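Long-range contact in Succinylglutamatedesuccinylase/aspartoacylase (Rhodobacter sphaeroides 2.4.1, PDB 3CDX), which probably acts as a metal-dependent hydrolase of linear amide or ester bonds, as in the succinylglutamate desuccinylase/aspartoacylase family: residues T59-I73 with M91-R105. Numbering follows the deposited sequence.
Sequences TGGVHGDEYEGQIAI and MLPAVNMPAIQSDTR. With CA (calcium ion), chain G.
Arg105 runs alongside His63 and stacks its guanidinium on one ring face, centres 3.9 Å apart and planes 29° apart. With CG anti to the backbone N (chi1 -171°) and the chain extended to NE, CB passes the Asp65 carboxylate and CG sits over the ring, 3.6 Å from His63 CD2. NE turns to Asp113 in a salt bridge, CZ lies over CE1, NH2 is 3.5 Å from His63 CE1, and NH1 donates to a water that also lies beside Asp65 OD1 and Glu66 OE2. At the ring's rim His63 ND1 binds the calcium at 2.4 Å, which both Glu66 oxygens also grip; His149 adds a ligand, while Asp113 holds His63 NE2. Tyr67 OH is hydrogen-bonded to Asp103 OD1 at 2.6 Å, on its syn side, and also to Gly219 O. Gln70 lays its amide against Ile100, while NE2 bonds Gly64 O and Glu66 O from above their carbonyl planes. Replacing Gln70 by an alanine removes NE2, and the turn from His63 to Glu66 is likely to be held less firmly. Asn96 ND2 donates to Val62 O. Strand 55-60, parallel to 87-92, runs into the HxxE metal site of M14-like zinc hydrolases, here holding calcium; the chain after 87-92 supplies second-shell Arg105.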
loop_
_atom_site.group_PDB
_atom_site.type_symbol
_atom_site.label_atom_id
_atom_site.label_comp_id
_atom_site.label_asym_id
_atom_site.label_seq_id
_atom_site.Cartn_x
_atom_site.Cartn_y
_atom_site.Cartn_z
ATOM N N THR A 59 -23.835 22.227 5.804
ATOM C CA THR A 59 -22.959 21.192 5.262
ATOM C C THR A 59 -22.314 20.418 6.386
ATOM O O THR A 59 -21.978 20.998 7.424
ATOM C CB THR A 59 -21.855 21.760 4.282
ATOM O OG1 THR A 59 -21.118 22.826 4.913
ATOM C CG2 THR A 59 -22.506 22.264 2.995
ATOM N N GLY A 60 -22.172 19.105 6.190
ATOM C CA GLY A 60 -21.443 18.246 7.104
ATOM C C GLY A 60 -20.580 17.245 6.342
ATOM O O GLY A 60 -20.757 17.057 5.137
ATOM N N GLY A 61 -19.623 16.634 7.034
ATOM C CA GLY A 61 -18.844 15.527 6.464
ATOM C C GLY A 61 -17.913 15.973 5.353
ATOM O O GLY A 61 -17.555 15.190 4.482
ATOM N N VAL A 62 -17.490 17.241 5.403
ATOM C CA VAL A 62 -16.454 17.721 4.494
ATOM C C VAL A 62 -15.183 16.921 4.753
ATOM O O VAL A 62 -14.430 16.627 3.829
ATOM C CB VAL A 62 -16.258 19.251 4.651
ATOM C CG1 VAL A 62 -14.881 19.723 4.138
ATOM C CG2 VAL A 62 -17.421 19.985 3.922
ATOM N N HIS A 63 -14.969 16.573 6.030
ATOM C CA HIS A 63 -13.991 15.581 6.444
ATOM C C HIS A 63 -14.734 14.335 6.888
ATOM O O HIS A 63 -15.726 14.419 7.612
ATOM C CB HIS A 63 -13.080 16.137 7.555
ATOM C CG HIS A 63 -12.137 17.201 7.066
ATOM N ND1 HIS A 63 -11.922 18.381 7.744
ATOM C CD2 HIS A 63 -11.374 17.273 5.946
ATOM C CE1 HIS A 63 -11.072 19.139 7.067
ATOM N NE2 HIS A 63 -10.712 18.485 5.976
ATOM N N GLY A 64 -14.299 13.184 6.400
ATOM C CA GLY A 64 -15.052 11.957 6.602
ATOM C C GLY A 64 -15.169 11.515 8.055
ATOM O O GLY A 64 -16.144 10.825 8.415
ATOM N N ASP A 65 -14.193 11.907 8.874
ATOM C CA ASP A 65 -14.130 11.506 10.294
ATOM C C ASP A 65 -14.727 12.544 11.267
ATOM O O ASP A 65 -14.499 12.490 12.464
ATOM C CB ASP A 65 -12.681 11.165 10.711
ATOM C CG ASP A 65 -11.710 12.342 10.554
ATOM O OD1 ASP A 65 -12.016 13.353 9.886
ATOM O OD2 ASP A 65 -10.596 12.234 11.081
ATOM N N GLU A 66 -15.460 13.512 10.744
ATOM C CA GLU A 66 -16.059 14.510 11.616
ATOM C C GLU A 66 -17.553 14.291 11.573
ATOM O O GLU A 66 -18.183 14.678 10.619
ATOM C CB GLU A 66 -15.639 15.887 11.163
ATOM C CG GLU A 66 -14.162 16.026 11.288
ATOM C CD GLU A 66 -13.618 17.296 10.725
ATOM O OE1 GLU A 66 -14.428 18.211 10.400
ATOM O OE2 GLU A 66 -12.368 17.348 10.586
ATOM N N TYR A 67 -18.073 13.640 12.625
ATOM C CA TYR A 67 -19.400 12.984 12.641
ATOM C C TYR A 67 -20.591 13.854 12.989
ATOM O O TYR A 67 -21.708 13.614 12.490
ATOM C CB TYR A 67 -19.397 11.816 13.638
ATOM C CG TYR A 67 -18.203 10.903 13.492
ATOM C CD1 TYR A 67 -17.932 10.234 12.273
ATOM C CD2 TYR A 67 -17.349 10.691 14.575
ATOM C CE1 TYR A 67 -16.815 9.385 12.163
ATOM C CE2 TYR A 67 -16.222 9.884 14.476
ATOM C CZ TYR A 67 -15.963 9.218 13.290
ATOM O OH TYR A 67 -14.807 8.436 13.259
ATOM N N GLU A 68 -20.369 14.855 13.856
ATOM C CA GLU A 68 -21.516 15.551 14.460
ATOM C C GLU A 68 -22.398 16.276 13.433
ATOM O O GLU A 68 -23.638 16.217 13.515
ATOM C CB GLU A 68 -21.046 16.462 15.615
ATOM C CG GLU A 68 -20.752 15.687 16.895
ATOM C CD GLU A 68 -19.492 14.793 16.847
ATOM O OE1 GLU A 68 -18.801 14.650 15.807
ATOM O OE2 GLU A 68 -19.200 14.195 17.894
ATOM N N GLY A 69 -21.771 16.908 12.426
ATOM C CA GLY A 69 -22.545 17.499 11.307
ATOM C C GLY A 69 -23.291 16.466 10.469
ATOM O O GLY A 69 -24.409 16.704 10.020
ATOM N N GLN A 70 -22.667 15.308 10.237
ATOM C CA GLN A 70 -23.338 14.245 9.463
ATOM C C GLN A 70 -24.639 13.784 10.152
ATOM O O GLN A 70 -25.622 13.563 9.481
ATOM C CB GLN A 70 -22.412 13.026 9.292
ATOM C CG GLN A 70 -21.079 13.321 8.533
ATOM C CD GLN A 70 -20.223 12.073 8.467
ATOM O OE1 GLN A 70 -20.752 10.980 8.236
ATOM N NE2 GLN A 70 -18.891 12.215 8.721
ATOM N N ILE A 71 -24.582 13.591 11.484
ATOM C CA ILE A 71 -25.759 13.210 12.282
ATOM C C ILE A 71 -26.806 14.337 12.364
ATOM O O ILE A 71 -27.977 14.124 12.025
ATOM C CB ILE A 71 -25.358 12.796 13.695
ATOM C CG1 ILE A 71 -24.546 11.474 13.676
ATOM C CG2 ILE A 71 -26.603 12.658 14.574
ATOM C CD1 ILE A 71 -23.746 11.224 14.992
ATOM N N ALA A 72 -26.385 15.537 12.775
ATOM C CA ALA A 72 -27.319 16.649 12.994
ATOM C C ALA A 72 -28.075 16.975 11.692
ATOM O O ALA A 72 -29.297 17.102 11.689
ATOM C CB ALA A 72 -26.576 17.856 13.474
ATOM N N ILE A 73 -27.336 17.078 10.588
ATOM C CA ILE A 73 -27.918 17.504 9.310
ATOM C C ILE A 73 -28.779 16.424 8.622
ATOM O O ILE A 73 -29.801 16.739 8.045
ATOM C CB ILE A 73 -26.837 18.100 8.365
ATOM C CG1 ILE A 73 -26.202 19.341 9.004
ATOM C CG2 ILE A 73 -27.397 18.501 7.016
ATOM C CD1 ILE A 73 -24.974 19.856 8.230
ATOM N N MET A 91 -29.379 21.077 2.526
ATOM C CA MET A 91 -28.730 20.193 3.526
ATOM C C MET A 91 -27.887 19.137 2.836
ATOM O O MET A 91 -28.416 18.331 2.085
ATOM C CB MET A 91 -29.780 19.532 4.436
ATOM C CG MET A 91 -30.493 20.581 5.369
ATOM S SD MET A 91 -32.075 20.074 6.126
ATOM C CE MET A 91 -33.066 19.931 4.637
ATOM N N LEU A 92 -26.562 19.211 3.035
ATOM C CA LEU A 92 -25.613 18.192 2.536
ATOM C C LEU A 92 -24.924 17.675 3.746
ATOM O O LEU A 92 -23.890 18.205 4.115
ATOM C CB LEU A 92 -24.574 18.771 1.534
ATOM C CG LEU A 92 -25.138 19.038 0.131
ATOM C CD1 LEU A 92 -25.914 20.374 0.097
ATOM C CD2 LEU A 92 -24.070 19.050 -0.975
ATOM N N PRO A 93 -25.493 16.641 4.393
ATOM C CA PRO A 93 -24.910 16.163 5.647
ATOM C C PRO A 93 -23.616 15.396 5.462
ATOM O O PRO A 93 -22.884 15.220 6.419
ATOM C CB PRO A 93 -25.954 15.174 6.158
ATOM C CG PRO A 93 -26.605 14.653 4.905
ATOM C CD PRO A 93 -26.697 15.860 4.013
ATOM N N ALA A 94 -23.344 14.942 4.255
ATOM C CA ALA A 94 -22.247 14.000 4.041
ATOM C C ALA A 94 -21.543 14.305 2.727
ATOM O O ALA A 94 -21.714 13.610 1.760
ATOM C CB ALA A 94 -22.793 12.563 4.077
ATOM N N VAL A 95 -20.754 15.380 2.712
ATOM C CA VAL A 95 -20.244 15.928 1.463
ATOM C C VAL A 95 -19.162 14.992 0.845
ATOM O O VAL A 95 -19.254 14.627 -0.315
ATOM C CB VAL A 95 -19.636 17.321 1.700
ATOM C CG1 VAL A 95 -18.843 17.807 0.447
ATOM C CG2 VAL A 95 -20.731 18.344 2.037
ATOM N N ASN A 96 -18.159 14.622 1.635
ATOM C CA ASN A 96 -17.006 13.864 1.152
ATOM C C ASN A 96 -17.253 12.382 1.364
ATOM O O ASN A 96 -16.632 11.736 2.234
ATOM C CB ASN A 96 -15.774 14.356 1.926
ATOM C CG ASN A 96 -14.452 13.987 1.260
ATOM O OD1 ASN A 96 -14.409 13.216 0.288
ATOM N ND2 ASN A 96 -13.353 14.527 1.806
ATOM N N MET A 97 -18.187 11.837 0.593
ATOM C CA MET A 97 -18.615 10.441 0.769
ATOM C C MET A 97 -17.498 9.394 0.796
ATOM O O MET A 97 -17.492 8.526 1.669
ATOM C CB MET A 97 -19.663 10.057 -0.276
ATOM C CG MET A 97 -21.116 10.383 0.191
ATOM S SD MET A 97 -21.608 9.582 1.771
ATOM C CE MET A 97 -21.226 7.909 1.606
ATOM N N PRO A 98 -16.519 9.483 -0.140
ATOM C CA PRO A 98 -15.432 8.470 -0.027
ATOM C C PRO A 98 -14.645 8.516 1.287
ATOM O O PRO A 98 -14.247 7.462 1.820
ATOM C CB PRO A 98 -14.529 8.768 -1.246
ATOM C CG PRO A 98 -15.450 9.579 -2.236
ATOM C CD PRO A 98 -16.340 10.388 -1.310
ATOM N N ALA A 99 -14.399 9.711 1.815
ATOM C CA ALA A 99 -13.648 9.831 3.077
ATOM C C ALA A 99 -14.515 9.422 4.260
ATOM O O ALA A 99 -14.012 8.963 5.300
ATOM C CB ALA A 99 -13.128 11.272 3.261
ATOM N N ILE A 100 -15.823 9.632 4.110
ATOM C CA ILE A 100 -16.806 9.186 5.098
ATOM C C ILE A 100 -16.741 7.645 5.204
ATOM O O ILE A 100 -16.645 7.078 6.308
ATOM C CB ILE A 100 -18.214 9.713 4.721
ATOM C CG1 ILE A 100 -18.277 11.212 5.001
ATOM C CG2 ILE A 100 -19.350 8.972 5.497
ATOM C CD1 ILE A 100 -19.597 11.875 4.584
ATOM N N GLN A 101 -16.717 6.992 4.043
ATOM C CA GLN A 101 -16.648 5.527 3.985
ATOM C C GLN A 101 -15.384 5.015 4.621
ATOM O O GLN A 101 -15.422 4.045 5.386
ATOM C CB GLN A 101 -16.813 5.036 2.543
ATOM C CG GLN A 101 -18.245 5.313 2.089
ATOM C CD GLN A 101 -18.552 4.956 0.644
ATOM O OE1 GLN A 101 -19.522 4.237 0.385
ATOM N NE2 GLN A 101 -17.759 5.488 -0.308
ATOM N N SER A 102 -14.261 5.683 4.339
ATOM C CA SER A 102 -12.974 5.272 4.925
ATOM C C SER A 102 -12.770 5.813 6.360
ATOM O O SER A 102 -11.774 5.473 7.056
ATOM C CB SER A 102 -11.823 5.689 4.023
ATOM O OG SER A 102 -11.796 7.086 3.963
ATOM N N ASP A 103 -13.703 6.644 6.824
ATOM C CA ASP A 103 -13.572 7.254 8.158
ATOM C C ASP A 103 -12.279 8.046 8.279
ATOM O O ASP A 103 -11.586 7.984 9.290
ATOM C CB ASP A 103 -13.743 6.232 9.315
ATOM C CG ASP A 103 -13.940 6.909 10.707
ATOM O OD1 ASP A 103 -14.159 8.131 10.773
ATOM O OD2 ASP A 103 -13.925 6.213 11.751
ATOM N N THR A 104 -11.940 8.813 7.245
ATOM C CA THR A 104 -10.691 9.565 7.296
ATOM C C THR A 104 -10.917 11.037 6.988
ATOM O O THR A 104 -11.907 11.400 6.377
ATOM C CB THR A 104 -9.587 8.989 6.310
ATOM O OG1 THR A 104 -10.111 8.969 4.984
ATOM C CG2 THR A 104 -9.195 7.569 6.689
ATOM N N ARG A 105 -9.955 11.863 7.403
ATOM C CA ARG A 105 -9.889 13.278 7.044
ATOM C C ARG A 105 -9.569 13.445 5.564
ATOM O O ARG A 105 -10.269 14.212 4.876
ATOM C CB ARG A 105 -8.808 13.965 7.866
ATOM C CG ARG A 105 -8.826 15.475 7.720
ATOM C CD ARG A 105 -7.677 16.077 8.528
ATOM N NE ARG A 105 -7.562 17.516 8.304
ATOM C CZ ARG A 105 -8.238 18.431 8.984
ATOM N NH1 ARG A 105 -9.095 18.067 9.934
ATOM N NH2 ARG A 105 -8.070 19.710 8.710
HETATM CA CA CA G . -12.762 19.532 9.645
HETATM O O HOH W 1 -16.998 8.155 8.712
HETATM O O HOH W 2 -10.555 15.505 10.508
HETATM O O HOH W 3 -8.594 10.913 9.780
#